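Long-range contacts in alpha-L-arabinofuranosidase B (Aspergillus kawachii, PDB 6SXT), which hydrolyses terminal non-reducing alpha-L-arabinofuranosyl residues from arabinan, arabinogalactan and arabinoxylan, helping to degrade plant hemicellulose: residues Ser20-Leu25 against Gln117-Val122; Ala32-Gln37 against Ser59-Phe64. All coordinates share one frame; numbering follows the deposited sequence.

Contact 1 of 2, residues Ser20-Leu25 against Gln117-Val122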
# COMPACT_ATOMS: atom_id res chain seq x y z
N SER A 20 5.56 10.23 7.22
CA SER A 20 4.26 9.66 7.65
C SER A 20 3.14 10.43 6.99
O SER A 20 3.18 11.66 6.97
CB SER A 20 4.06 9.74 9.17
OG SER A 20 2.80 9.16 9.49
N THR A 21 2.12 9.70 6.53
CA THR A 21 0.88 10.30 6.06
C THR A 21 -0.15 10.34 7.17
O THR A 21 -1.21 10.93 6.96
CB THR A 21 0.38 9.61 4.79
OG1 THR A 21 0.18 8.22 5.10
CG2 THR A 21 1.34 9.78 3.63
N THR A 22 0.10 9.68 8.29
CA THR A 22 -0.86 9.61 9.40
C THR A 22 -0.63 10.69 10.45
O THR A 22 -1.62 11.14 11.03
CB THR A 22 -0.94 8.22 10.00
OG1 THR A 22 0.33 7.97 10.60
CG2 THR A 22 -1.31 7.18 8.96
N ARG A 23 0.63 11.00 10.78
CA ARG A 23 0.89 11.87 11.95
C ARG A 23 2.25 12.53 11.89
O ARG A 23 3.19 12.08 11.22
CB ARG A 23 0.75 11.08 13.24
CG ARG A 23 1.77 9.97 13.43
CD ARG A 23 1.67 9.44 14.84
NE ARG A 23 2.63 8.38 15.13
CZ ARG A 23 3.23 8.24 16.31
NH1 ARG A 23 3.00 9.07 17.31
NH2 ARG A 23 4.10 7.26 16.45
N ALA A 24 2.35 13.63 12.63
CA ALA A 24 3.65 14.23 12.94
C ALA A 24 4.49 13.27 13.77
O ALA A 24 3.94 12.59 14.68
CB ALA A 24 3.40 15.52 13.72
N LEU A 25 5.79 13.26 13.51
CA LEU A 25 6.72 12.37 14.25
C LEU A 25 7.61 13.17 15.20
O LEU A 25 8.47 12.57 15.86
CB LEU A 25 7.51 11.56 13.23
CG LEU A 25 6.63 10.64 12.39
CD1 LEU A 25 7.46 9.97 11.31
CD2 LEU A 25 5.92 9.61 13.23
N GLN A 117 -9.28 9.13 15.59
CA GLN A 117 -9.28 10.16 14.55
C GLN A 117 -8.84 9.50 13.24
O GLN A 117 -7.79 8.84 13.21
CB GLN A 117 -8.38 11.30 15.01
CG GLN A 117 -8.41 12.49 14.09
CD GLN A 117 -7.71 13.73 14.65
OE1 GLN A 117 -7.24 14.50 13.83
NE2 GLN A 117 -7.68 13.90 15.98
N LYS A 118 -9.60 9.70 12.18
CA LYS A 118 -9.29 9.09 10.87
C LYS A 118 -7.98 9.65 10.31
O LYS A 118 -7.63 10.82 10.47
CB LYS A 118 -10.44 9.30 9.87
CG LYS A 118 -10.41 8.28 8.74
CD LYS A 118 -11.62 8.36 7.84
CE LYS A 118 -11.52 7.35 6.74
NZ LYS A 118 -12.74 7.39 5.95
N ALA A 119 -7.23 8.76 9.66
CA ALA A 119 -6.07 9.13 8.87
C ALA A 119 -5.88 8.09 7.79
O ALA A 119 -6.57 7.05 7.80
CB ALA A 119 -4.82 9.23 9.73
N TYR A 120 -4.96 8.38 6.88
CA TYR A 120 -4.74 7.55 5.68
C TYR A 120 -3.29 7.15 5.56
O TYR A 120 -2.42 8.05 5.61
CB TYR A 120 -5.17 8.35 4.46
CG TYR A 120 -6.66 8.58 4.39
CD1 TYR A 120 -7.52 7.53 4.07
CD2 TYR A 120 -7.22 9.82 4.69
CE1 TYR A 120 -8.89 7.73 3.97
CE2 TYR A 120 -8.59 10.03 4.57
CZ TYR A 120 -9.43 8.98 4.22
OH TYR A 120 -10.78 9.19 4.17
N GLY A 121 -3.03 5.84 5.41
CA GLY A 121 -1.71 5.32 5.09
C GLY A 121 -1.48 5.21 3.60
O GLY A 121 -2.31 5.62 2.80
N VAL A 122 -0.35 4.62 3.26
CA VAL A 122 0.11 4.51 1.86
C VAL A 122 -0.03 3.05 1.43
O VAL A 122 0.83 2.25 1.77
CB VAL A 122 1.53 5.03 1.69
CG1 VAL A 122 1.94 5.03 0.23
CG2 VAL A 122 1.67 6.41 2.30
O HOH W 1 -3.93 11.03 6.49

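Contact 2 of 2, residues Ala32-Gln37 against Ser59-Phe64. With EDO (1,2-ethanediol), chain B.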
# COMPACT_ATOMS: atom_id res chain seq x y z
N ALA A 32 3.66 20.37 6.35
CA ALA A 32 2.98 19.40 5.48
C ALA A 32 3.55 18.00 5.71
O ALA A 32 4.76 17.78 5.72
CB ALA A 32 3.13 19.76 4.04
N LEU A 33 2.63 17.06 5.83
CA LEU A 33 2.97 15.63 5.95
C LEU A 33 3.08 14.99 4.58
O LEU A 33 3.99 14.16 4.35
CB LEU A 33 1.87 14.92 6.73
CG LEU A 33 1.70 15.32 8.19
CD1 LEU A 33 0.41 14.76 8.75
CD2 LEU A 33 2.87 14.89 8.99
N TYR A 34 2.18 15.36 3.67
CA TYR A 34 2.14 14.77 2.31
C TYR A 34 1.40 15.69 1.35
O TYR A 34 0.70 16.61 1.80
CB TYR A 34 1.55 13.35 2.34
CG TYR A 34 0.13 13.21 2.76
CD1 TYR A 34 -0.22 13.17 4.09
CD2 TYR A 34 -0.90 13.05 1.83
CE1 TYR A 34 -1.52 12.94 4.50
CE2 TYR A 34 -2.24 12.87 2.22
CZ TYR A 34 -2.54 12.75 3.57
OH TYR A 34 -3.82 12.57 4.00
N GLN A 35 1.61 15.42 0.08
CA GLN A 35 0.91 16.09 -1.03
C GLN A 35 -0.04 15.12 -1.72
O GLN A 35 0.32 13.96 -1.92
CB GLN A 35 1.95 16.69 -1.94
CG GLN A 35 1.31 17.56 -3.04
CD GLN A 35 2.30 17.97 -4.08
OE1 GLN A 35 2.72 17.17 -4.89
NE2 GLN A 35 2.67 19.25 -4.07
N LEU A 36 -1.18 15.66 -2.08
CA LEU A 36 -2.21 14.98 -2.88
C LEU A 36 -2.25 15.58 -4.28
O LEU A 36 -2.08 16.81 -4.39
CB LEU A 36 -3.57 15.19 -2.25
CG LEU A 36 -3.81 14.51 -0.92
CD1 LEU A 36 -5.01 15.14 -0.22
CD2 LEU A 36 -4.00 13.01 -1.11
N GLN A 37 -2.64 14.77 -5.25
CA GLN A 37 -3.01 15.24 -6.60
C GLN A 37 -4.34 14.61 -6.94
O GLN A 37 -4.46 13.38 -6.76
CB GLN A 37 -1.96 14.88 -7.64
CG GLN A 37 -2.31 15.43 -9.02
CD GLN A 37 -1.21 15.09 -10.02
OE1 GLN A 37 -0.44 14.14 -9.86
NE2 GLN A 37 -1.03 15.96 -11.02
N SER A 59 -9.90 15.10 7.13
CA SER A 59 -11.10 15.76 6.63
C SER A 59 -10.73 16.65 5.44
O SER A 59 -11.50 16.68 4.44
CB SER A 59 -11.76 16.50 7.79
OG SER A 59 -12.89 17.16 7.30
N ALA A 60 -9.59 17.32 5.50
CA ALA A 60 -9.12 18.15 4.38
C ALA A 60 -8.84 17.28 3.16
O ALA A 60 -9.10 17.69 2.04
CB ALA A 60 -7.90 18.96 4.76
N GLN A 61 -8.33 16.06 3.34
CA GLN A 61 -8.16 15.15 2.20
C GLN A 61 -9.52 14.79 1.60
O GLN A 61 -9.69 14.88 0.39
CB GLN A 61 -7.41 13.88 2.59
CG GLN A 61 -7.37 12.88 1.45
CD GLN A 61 -6.60 11.63 1.74
OE1 GLN A 61 -5.45 11.69 2.15
NE2 GLN A 61 -7.22 10.48 1.47
N ASP A 62 -10.45 14.38 2.46
CA ASP A 62 -11.78 13.98 1.98
C ASP A 62 -12.39 15.14 1.16
O ASP A 62 -13.05 14.88 0.12
CB ASP A 62 -12.67 13.63 3.16
CG ASP A 62 -12.28 12.36 3.87
OD1 ASP A 62 -11.45 11.60 3.35
OD2 ASP A 62 -12.88 12.10 4.95
N THR A 63 -12.25 16.38 1.63
CA THR A 63 -12.80 17.55 0.92
C THR A 63 -12.14 17.71 -0.44
O THR A 63 -12.82 17.88 -1.49
CB THR A 63 -12.60 18.79 1.80
OG1 THR A 63 -13.41 18.55 2.96
CG2 THR A 63 -13.01 20.08 1.14
N PHE A 64 -10.82 17.65 -0.48
CA PHE A 64 -10.05 17.87 -1.73
C PHE A 64 -10.40 16.78 -2.75
O PHE A 64 -10.50 17.08 -3.94
CB PHE A 64 -8.56 17.87 -1.43
CG PHE A 64 -7.72 18.17 -2.63
CD1 PHE A 64 -7.73 19.45 -3.17
CD2 PHE A 64 -6.90 17.22 -3.21
CE1 PHE A 64 -6.93 19.76 -4.26
CE2 PHE A 64 -6.08 17.54 -4.28
CZ PHE A 64 -6.07 18.81 -4.76
C1 EDO B . 4.00 16.21 -8.56
O1 EDO B . 4.32 16.77 -7.26
C2 EDO B . 3.02 16.93 -9.42

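Contact 1 of 2, residues Ser20-Leu25 against Gln117-Val122
Thr21 OG1 donates a hydrogen bond of 2.7 Å to Tyr120 O. The hydroxyl lies in the carbonyl plane, on a lone pair, with a C=O...donor angle of 136°. Thr21 chi1 is 59°, which sets OG1 between the backbone N and the carbonyl carbon and places CG2 anti to the carbonyl carbon, beside the backbone N. That methyl packs on the strand: Thr21 CG2 is 3.6 Å from Val122 CG2, and the two side chains meet at about a right angle. Both also touch Ile75 of strand 70-75, so the bond runs beside an apolar cluster.

A water makes the second polar link. It donates to Thr21 O at 2.8 Å and accepts from Tyr120 N at 2.9 Å. Tyr120 O is thus bonded directly to the loop, and Tyr120 N reaches it through the water. The flanking residues Ala119 and Gly121 make backbone bonds to Val112 and Ala110.

Thr22 adds van der Waals contact. Thr22 CG2 sits 3.6 Å from Tyr120 O, and Thr22 CB is 4.0 Å from Ala119 CB. Its hydroxyl is bonded to Tyr317 OH outside the contact.

The loop is shaped by Ser20. Ser20 OG accepts from Thr22 N at 3.0 Å and from Arg23 N at 3.1 Å, and it also bonds to Tyr291 O. Arg23 extends from the turn to a salt bridge with Glu292. The two backbone bonds to Ser20 make an ST turn and ST motif in the loop that follows strand 15-20. The turn docks on strand 117-124 through a threonine hydroxyl and a water. Strand 117-124 belongs to the large antiparallel sheet of the catalytic domain, a member of the concanavalin clan.

Contact 2 of 2, residues Ala32-Gln37 against Ser59-Phe64
Tyr34 and Gln61 make the polar bond of this contact. Tyr34 OH donates to Gln61 OE1 at 2.6 Å. The ring and amide planes stand 87° apart, and the two side chains cross at about a right angle. The hydroxyl approaches tilted 27° from the carbonyl plane. At its other end the amide is held as well, since Gln61 NE2 bonds to Ala107 O. These two bonds together fix which way the buried amide is turned. Gln61 reaches across from the helix with CG anti to its backbone N and the chain extended.

The apolar contacts centre on Leu36. Leu36 CD1 rests 3.7 Å from Gln61 CG, so the methylene part of the glutamine packs while its end bonds. Its other methyl, CD2, lies in the plane of the Tyr34 ring, at the edge. On the next turn of the helix, Phe64 CE2 comes within 4.0 Å of Leu36 CB. Gln37 C lies at the edge of the Phe64 ring, near its plane.

Gln35 binds an ethanediol instead. Gln35 OE1 accepts from O1 of this ethanediol, probably from the crystallisation liquor, at 2.9 Å, and it also bonds to Thr73 OG1.

Strand 34-37 and helix 59-64 run nearly parallel, 17° apart, with axes 10.1 Å from each other. Leu33 and Tyr34 form a classic beta bulge opposite Ile47 as the strand begins. The helix lies over a four-stranded antiparallel sheet in which strand 34-38 sits between 44-47 and 70-75, and Phe64 also touches Thr45 and Cys70 of those neighbours.

Overall arrangement
Both contacts lie in the catalytic domain, with centres 11 Å apart. Along the chain the order is 20-25, 32-37, 59-64, 117-122, so contact 2 falls between the two segments of contact 1. Contact 1 sets a loop against a strand of the large antiparallel sheet, and contact 2 joins a small four-stranded sheet to its helix. They touch directly. Tyr120 OH and Asp62 OD1 are 2.6 Å apart, a probable hydrogen bond from strand to helix, and the Tyr120 ring packs against Gln61. The Tyr34 ring also packs against Thr21. The two contacts therefore join the small sheet and helix to the large sheet, away from the annotated sites.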